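Local atomic coordinates of chloromuconate cycloisomerase (Rhodococcus opacus, PDB entry 4M0X), a protein that is a manganese-binding enzyme of the enolase superfamily, pairing a smaller N-terminal domain with a TIM-barrel-type C-terminal domain. Residues A[38-43]-A[112-117]; A[164-169]-A[182-187]; A[273-278]-A[282-287]. One frame throughout, in Å; residues are numbered along the deposited sequence.

Overall arrangement
Followed from the N terminus, the three contacts close one after another; none nests in or crosses another. Contact 1 closes the longest loop, with 68 residues between its segments, and brings the end of strand 27-40 against helix 101-118 in the N-terminal domain. Contact 2 spans a single strand-to-helix connection of the barrel, from strand 163-167 to segment 182-187, which helix 173-183 leads into. Contact 3 is the most local, joining helix 272-275 to helix 278-291. Contacts 1 and 2 lie on opposite sides of the chain's centre, their centres 43 Å apart. Contacts 1 and 3 touch directly: Trp112 CD1 lies 3.7 Å from Leu278 CD2, packing the N-terminal domain against the barrel.

Contact 1 (A[38-43]-A[112-117]); sequences VRDSDG and WDDRER. Unlike the reference sequence in segment 112-117: Asp113 (reference Thr), Asp114 (reference Ser), Arg115 (reference Ala).
Asp114 OD1, salt-bridged to NE of Arg118 one turn further along the helix, also faces Asp40 OD2 at 4.1 Å. Two carboxylates thus lie close with no hydrogen bond between them, their planes turned 63° apart. The side chain of Arg118 touches Asp40 as well, so its positive charge probably offsets any repulsion between them. Asp114 reaches the strand because CG stands anti to its backbone N (chi1 -160°), while Asp40 turns CG back between its own N and carbonyl carbon (chi1 71°). That torsion suits a second task: OD1 of Asp40 accepts a hydrogen bond from Gly44 N, just beyond the type I turn from Asp40 to Gly43, which is closed by Gly43 N to Asp40 O at 3.1 Å. Two residues back on the strand, Val38 also points at the helix, its CG1 4.5 Å from Asp114 OD2, and it packs on Ala110 and Leu111. The neighbouring Asp113 fastens the helix to the hairpin's return strand, its OD2 accepting from Ile47 N. The same OD2 lies 2.7 Å from Arg117 NH1, but well out of the guanidinium plane, so that pair is held by charge alone. The whole is a helix laid on an antiparallel beta hairpin within the N-terminal domain of the enolase superfamily.

Contact 2 (A[164-169]-A[182-187]); sequences FKFKMG and DVLECI
Phe166 projects from strand 163-167 into a hollow formed by Val183, Leu184 and Ile187, in the part of the chain that runs from helix 173-183 toward strand 192-196: a beta-alpha-beta unit of the TIM-type barrel. The backbones stay well apart, 9.4 Å between the CA atoms of Phe166 and Val183, and the aromatic ring bridges that gap. With CG beside the backbone N and anti to the carbonyl carbon (chi1 -76°), the ring extends away from the strand and arrives rim first. Val183 is the bump at its edge, the two side chains meeting at a slant. Its CG1 lies in the plane of the ring, against the edge at CZ, and its CB sits 3.5 Å from Phe166 CE1, so the branched CB and its CG1 lie along the CE1–CZ edge. Ile187 and Phe166 run toward each other from opposite directions, Ile187 CD1 also near the ring plane and 3.9 Å from Phe166 CZ. Leu184 closes the hollow obliquely, with CG 4.3 Å from Phe166 CE2. No hydrogen bond crosses between the segments; the fit is wholly apolar and buried. Around it, Val180 of the same helix, Val193 of the following strand and the ring of Phe141, turned about 50° to that of Phe166, continue the packing between barrel and helix layer. The flanking Lys165 and Lys167 lead away from the helix, and NZ of Lys165 forms a salt bridge with OE1 of Glu222, a ligand of the manganese ion. The strand thus sends Phe166 toward the helix layer and its lysines toward the metal site. On the helix side, Val183 CG1 stands 3.5 Å from Phe166 CZ.

Contact 3 (A[273-278]-A[282-287]); sequences PKSGGL and REIAAI
A helix-to-helix turn after barrel strand 267-270 sets Ser275 against Ile284. Arg282 N donates to Leu278 O at 3.2 Å with an N-H...O angle of 170°; this nearly straight bond belongs to the first turn of helix 278-291 itself. Before it, the weakly bonded helix 272-275 ends in a Schellman motif: Gly276 has positive phi and two bonds run back into the last turn, one of them Gly276 N to Pro273 O at 3.0 Å. Gly277 then takes the N-cap position, so one helix stops and the next starts within two glycines. Across this turn, the CD1 tip of Ile284 rests on Ser275, 3.6 Å from OG and 3.9 Å from CB. Ile284 carries CG1 anti to the carbonyl carbon and extends onward (chi2 166°), which takes CD1 to the serine. The serine OG is satisfied by Lys271 O, so the methyl merely covers a hydroxyl already bonded. Ile284 also packs on Phe268 and Ile270 of the strand, while Leu278 N bonds Glu108 OE1 of helix 101-118. A short helix thus lies in the connection from strand 267-270 to helix 278-291, a beta-alpha step of the TIM-type barrel.

Contact 1 (A[38-43]-A[112-117])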
# COMPACT_ATOMS: atom_id res chain seq x y z
N VAL A 38 -9.16 -31.69 -38.12
CA VAL A 38 -9.10 -32.80 -37.19
C VAL A 38 -10.14 -33.75 -37.73
O VAL A 38 -11.30 -33.35 -37.87
CB VAL A 38 -9.40 -32.35 -35.73
CG1 VAL A 38 -9.04 -33.46 -34.76
CG2 VAL A 38 -8.59 -31.12 -35.35
N ARG A 39 -9.72 -34.96 -38.09
CA ARG A 39 -10.63 -36.01 -38.55
C ARG A 39 -10.62 -37.07 -37.45
O ARG A 39 -9.56 -37.35 -36.90
CB ARG A 39 -10.19 -36.56 -39.92
CG ARG A 39 -11.18 -37.47 -40.65
N ASP A 40 -11.79 -37.60 -37.09
CA ASP A 40 -11.86 -38.65 -36.05
C ASP A 40 -12.13 -40.07 -36.62
O ASP A 40 -12.36 -40.24 -37.83
CB ASP A 40 -12.84 -38.28 -34.93
CG ASP A 40 -14.32 -38.32 -35.38
OD1 ASP A 40 -14.62 -38.57 -36.57
OD2 ASP A 40 -15.22 -38.11 -34.51
N SER A 41 -12.09 -41.08 -35.75
CA SER A 41 -12.20 -42.49 -36.16
C SER A 41 -13.46 -42.82 -36.94
O SER A 41 -13.37 -43.41 -38.00
CB SER A 41 -12.01 -43.46 -34.98
OG SER A 41 -12.62 -42.98 -33.80
N ASP A 42 -14.64 -42.41 -36.48
CA ASP A 42 -15.81 -42.63 -37.32
C ASP A 42 -16.23 -41.48 -38.27
O ASP A 42 -17.43 -41.28 -38.54
CB ASP A 42 -17.00 -43.24 -36.55
CG ASP A 42 -17.24 -42.58 -35.22
OD1 ASP A 42 -17.40 -41.35 -35.19
OD2 ASP A 42 -17.29 -43.29 -34.20
N GLY A 43 -15.23 -40.75 -38.79
CA GLY A 43 -15.42 -39.88 -39.95
C GLY A 43 -15.84 -38.42 -39.78
O GLY A 43 -16.11 -37.73 -40.77
N TRP A 112 -13.40 -28.14 -30.54
CA TRP A 112 -14.77 -27.75 -30.19
C TRP A 112 -15.73 -27.80 -31.39
O TRP A 112 -16.87 -28.26 -31.26
CB TRP A 112 -14.80 -26.38 -29.55
CG TRP A 112 -14.38 -26.30 -28.12
CD1 TRP A 112 -13.32 -25.59 -27.63
CD2 TRP A 112 -15.04 -26.88 -26.99
NE1 TRP A 112 -13.27 -25.72 -26.26
CE2 TRP A 112 -14.31 -26.51 -25.84
CE3 TRP A 112 -16.19 -27.68 -26.84
CZ2 TRP A 112 -14.67 -26.92 -24.55
CZ3 TRP A 112 -16.54 -28.09 -25.54
CH2 TRP A 112 -15.78 -27.69 -24.42
N ASP A 113 -15.29 -27.34 -32.55
CA ASP A 113 -16.06 -27.50 -33.79
C ASP A 113 -16.48 -28.98 -34.06
O ASP A 113 -17.64 -29.28 -34.34
CB ASP A 113 -15.23 -26.94 -34.94
CG ASP A 113 -16.02 -26.86 -36.23
OD1 ASP A 113 -16.95 -26.03 -36.32
OD2 ASP A 113 -15.68 -27.60 -37.18
N ASP A 114 -15.51 -29.88 -33.95
CA ASP A 114 -15.72 -31.34 -33.98
C ASP A 114 -16.82 -31.73 -32.98
O ASP A 114 -17.75 -32.49 -33.31
CB ASP A 114 -14.38 -32.03 -33.62
CG ASP A 114 -14.30 -33.51 -34.08
OD1 ASP A 114 -15.18 -34.00 -34.83
OD2 ASP A 114 -13.32 -34.19 -33.67
N ARG A 115 -16.73 -31.20 -31.76
CA ARG A 115 -17.64 -31.58 -30.72
C ARG A 115 -19.05 -31.20 -31.14
O ARG A 115 -19.93 -32.06 -31.28
CB ARG A 115 -17.25 -30.93 -29.41
CG ARG A 115 -17.62 -31.76 -28.21
CD ARG A 115 -16.67 -32.94 -28.06
NE ARG A 115 -17.30 -33.93 -27.19
CZ ARG A 115 -18.23 -34.79 -27.58
NH1 ARG A 115 -18.64 -34.84 -28.84
NH2 ARG A 115 -18.76 -35.62 -26.69
N GLU A 116 -19.25 -29.90 -31.36
CA GLU A 116 -20.50 -29.35 -31.86
C GLU A 116 -21.10 -30.13 -33.02
O GLU A 116 -22.29 -30.31 -33.11
N ARG A 117 -20.26 -30.61 -33.92
CA ARG A 117 -20.79 -31.40 -35.03
C ARG A 117 -21.08 -32.86 -34.77
O ARG A 117 -21.99 -33.40 -35.37
CB ARG A 117 -19.85 -31.29 -36.19
CG ARG A 117 -19.97 -29.91 -36.73
CD ARG A 117 -18.89 -29.71 -37.72
NE ARG A 117 -18.92 -28.34 -38.13
CZ ARG A 117 -18.01 -27.80 -38.92
NH1 ARG A 117 -17.00 -28.54 -39.35
NH2 ARG A 117 -18.10 -26.52 -39.27

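Contact 2 (A[164-169]-A[182-187])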
# COMPACT_ATOMS: atom_id res chain seq x y z
N PHE A 164 -16.88 2.97 -34.07
CA PHE A 164 -15.63 2.99 -34.88
C PHE A 164 -14.32 2.83 -34.11
O PHE A 164 -14.23 3.10 -32.90
CB PHE A 164 -15.57 4.25 -35.77
CG PHE A 164 -16.83 4.48 -36.53
CD1 PHE A 164 -17.89 5.18 -35.95
CD2 PHE A 164 -16.99 3.93 -37.79
CE1 PHE A 164 -19.08 5.35 -36.63
CE2 PHE A 164 -18.18 4.10 -38.48
CZ PHE A 164 -19.22 4.82 -37.91
N LYS A 165 -13.30 2.38 -34.85
CA LYS A 165 -11.96 2.22 -34.32
C LYS A 165 -11.00 2.80 -35.31
O LYS A 165 -11.15 2.56 -36.51
CB LYS A 165 -11.64 0.73 -34.12
CG LYS A 165 -10.44 0.45 -33.24
CD LYS A 165 -10.38 -1.04 -32.97
CE LYS A 165 -9.03 -1.46 -32.44
NZ LYS A 165 -8.79 -2.90 -32.68
N PHE A 166 -10.03 3.55 -34.79
CA PHE A 166 -8.93 4.07 -35.60
C PHE A 166 -7.68 3.30 -35.28
O PHE A 166 -7.23 3.26 -34.12
CB PHE A 166 -8.69 5.54 -35.30
CG PHE A 166 -9.69 6.44 -35.91
CD1 PHE A 166 -9.49 6.94 -37.18
CD2 PHE A 166 -10.83 6.78 -35.22
CE1 PHE A 166 -10.43 7.77 -37.75
CE2 PHE A 166 -11.76 7.63 -35.77
CZ PHE A 166 -11.57 8.12 -37.04
N LYS A 167 -7.10 2.68 -36.31
CA LYS A 167 -5.89 1.91 -36.08
C LYS A 167 -4.79 2.96 -36.08
O LYS A 167 -4.84 3.88 -36.89
CB LYS A 167 -5.72 0.83 -37.15
CG LYS A 167 -5.27 -0.52 -36.59
CD LYS A 167 -6.41 -1.54 -36.44
CE LYS A 167 -6.38 -2.32 -35.11
NZ LYS A 167 -5.06 -2.47 -34.40
N MET A 168 -3.86 2.87 -35.13
CA MET A 168 -2.80 3.90 -34.93
C MET A 168 -1.41 3.31 -34.72
O MET A 168 -1.24 2.09 -34.63
CB MET A 168 -3.16 4.86 -33.77
CG MET A 168 -4.36 5.74 -34.09
SD MET A 168 -4.79 7.11 -33.01
CE MET A 168 -3.31 8.10 -33.09
N GLY A 169 -0.41 4.18 -34.65
CA GLY A 169 0.95 3.77 -34.31
C GLY A 169 1.93 3.59 -35.45
O GLY A 169 3.07 3.19 -35.24
N ASP A 182 -8.79 14.73 -37.82
CA ASP A 182 -9.35 15.11 -39.11
C ASP A 182 -10.61 14.33 -39.37
O ASP A 182 -11.64 14.91 -39.63
CB ASP A 182 -8.37 14.86 -40.24
CG ASP A 182 -7.58 16.09 -40.60
OD1 ASP A 182 -7.34 16.94 -39.70
OD2 ASP A 182 -7.20 16.20 -41.79
N VAL A 183 -10.50 13.01 -39.29
CA VAL A 183 -11.62 12.12 -39.61
C VAL A 183 -12.76 12.25 -38.62
O VAL A 183 -13.92 12.11 -39.00
CB VAL A 183 -11.17 10.66 -39.65
CG1 VAL A 183 -12.35 9.77 -39.99
CG2 VAL A 183 -10.05 10.48 -40.67
N LEU A 184 -12.43 12.53 -37.37
CA LEU A 184 -13.41 12.73 -36.33
C LEU A 184 -14.27 13.96 -36.57
O LEU A 184 -15.30 14.15 -35.90
CB LEU A 184 -12.70 12.88 -34.98
CG LEU A 184 -12.15 11.63 -34.32
CD1 LEU A 184 -10.90 11.97 -33.53
CD2 LEU A 184 -13.24 11.06 -33.43
N GLU A 185 -13.85 14.81 -37.49
CA GLU A 185 -14.63 16.01 -37.79
C GLU A 185 -15.92 15.63 -38.48
O GLU A 185 -16.98 16.18 -38.14
CB GLU A 185 -13.84 16.99 -38.64
CG GLU A 185 -12.83 17.74 -37.80
CD GLU A 185 -12.37 19.02 -38.45
OE1 GLU A 185 -12.09 19.00 -39.68
OE2 GLU A 185 -12.27 20.04 -37.72
N CYS A 186 -15.84 14.69 -39.42
CA CYS A 186 -17.01 14.14 -40.12
C CYS A 186 -17.61 12.86 -39.45
O CYS A 186 -18.22 12.02 -40.14
CB CYS A 186 -16.70 13.93 -41.63
SG CYS A 186 -16.09 15.40 -42.52
N ILE A 187 -17.46 12.71 -38.13
CA ILE A 187 -18.12 11.63 -37.35
C ILE A 187 -19.03 12.24 -36.30
O ILE A 187 -18.60 13.12 -35.56
CB ILE A 187 -17.11 10.64 -36.66
CG1 ILE A 187 -16.80 9.44 -37.56
CG2 ILE A 187 -17.67 10.06 -35.37
CD1 ILE A 187 -15.41 8.89 -37.39

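Contact 3 (A[273-278]-A[282-287])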
# COMPACT_ATOMS: atom_id res chain seq x y z
N PRO A 273 -7.67 -16.45 -30.43
CA PRO A 273 -6.29 -16.83 -30.77
C PRO A 273 -5.28 -16.45 -29.69
O PRO A 273 -4.50 -17.26 -29.22
CB PRO A 273 -6.01 -16.00 -32.03
CG PRO A 273 -7.34 -15.71 -32.60
CD PRO A 273 -8.22 -15.50 -31.41
N LYS A 274 -5.32 -15.19 -29.30
CA LYS A 274 -4.39 -14.64 -28.35
C LYS A 274 -4.45 -15.27 -26.93
O LYS A 274 -3.47 -15.16 -26.17
CB LYS A 274 -4.54 -13.11 -28.39
CG LYS A 274 -4.67 -12.37 -27.09
CD LYS A 274 -6.00 -11.65 -26.98
CE LYS A 274 -5.78 -10.39 -26.15
NZ LYS A 274 -7.00 -9.70 -25.66
N SER A 275 -5.55 -15.94 -26.60
CA SER A 275 -5.76 -16.56 -25.28
C SER A 275 -5.50 -18.03 -25.36
O SER A 275 -5.63 -18.74 -24.35
CB SER A 275 -7.20 -16.45 -24.79
OG SER A 275 -7.75 -15.18 -25.05
N GLY A 276 -5.19 -18.50 -26.56
CA GLY A 276 -5.00 -19.93 -26.82
C GLY A 276 -6.26 -20.78 -26.77
O GLY A 276 -6.20 -21.96 -26.41
N GLY A 277 -7.41 -20.17 -27.10
CA GLY A 277 -8.64 -20.92 -27.31
C GLY A 277 -9.93 -20.45 -26.67
O GLY A 277 -9.99 -19.45 -25.95
N LEU A 278 -10.98 -21.22 -26.91
CA LEU A 278 -12.29 -20.88 -26.46
C LEU A 278 -12.48 -20.91 -24.94
O LEU A 278 -13.11 -20.04 -24.39
CB LEU A 278 -13.28 -21.81 -27.15
CG LEU A 278 -14.76 -21.66 -26.86
CD1 LEU A 278 -15.19 -20.21 -27.14
CD2 LEU A 278 -15.49 -22.63 -27.74
N ARG A 282 -13.18 -17.44 -22.54
CA ARG A 282 -14.29 -17.23 -21.61
C ARG A 282 -13.81 -16.96 -20.20
O ARG A 282 -14.39 -16.12 -19.50
CB ARG A 282 -15.34 -18.35 -21.58
CG ARG A 282 -16.72 -17.92 -22.08
CD ARG A 282 -17.84 -17.75 -21.06
NE ARG A 282 -17.74 -16.58 -20.18
CZ ARG A 282 -18.74 -16.19 -19.38
NH1 ARG A 282 -19.89 -16.85 -19.38
NH2 ARG A 282 -18.62 -15.13 -18.58
N GLU A 283 -12.76 -17.65 -19.78
CA GLU A 283 -12.30 -17.50 -18.41
C GLU A 283 -11.86 -16.06 -18.20
O GLU A 283 -12.23 -15.46 -17.21
CB GLU A 283 -11.19 -18.51 -18.06
CG GLU A 283 -11.72 -19.93 -17.78
CD GLU A 283 -10.61 -20.97 -17.53
OE1 GLU A 283 -10.91 -22.14 -17.10
OE2 GLU A 283 -9.42 -20.63 -17.76
N ILE A 284 -11.12 -15.50 -19.15
CA ILE A 284 -10.73 -14.08 -19.11
C ILE A 284 -11.96 -13.17 -19.00
O ILE A 284 -11.98 -12.21 -18.23
CB ILE A 284 -9.84 -13.66 -20.29
CG1 ILE A 284 -8.50 -14.40 -20.23
CG2 ILE A 284 -9.56 -12.17 -20.32
CD1 ILE A 284 -7.71 -14.31 -21.52
N ALA A 285 -13.00 -13.52 -19.71
CA ALA A 285 -14.19 -12.71 -19.66
C ALA A 285 -14.87 -12.91 -18.30
O ALA A 285 -15.44 -11.97 -17.74
CB ALA A 285 -15.12 -13.05 -20.82
N ALA A 286 -14.80 -14.13 -17.77
CA ALA A 286 -15.37 -14.40 -16.46
C ALA A 286 -14.72 -13.52 -15.38
O ALA A 286 -15.41 -13.05 -14.47
CB ALA A 286 -15.23 -15.88 -16.11
N ILE A 287 -13.41 -13.33 -15.52
CA ILE A 287 -12.63 -12.44 -14.65
C ILE A 287 -13.04 -10.97 -14.84
O ILE A 287 -13.22 -10.26 -13.84
CB ILE A 287 -11.10 -12.63 -14.83
CG1 ILE A 287 -10.65 -13.91 -14.13
CG2 ILE A 287 -10.31 -11.50 -14.17
CD1 ILE A 287 -9.66 -14.72 -14.93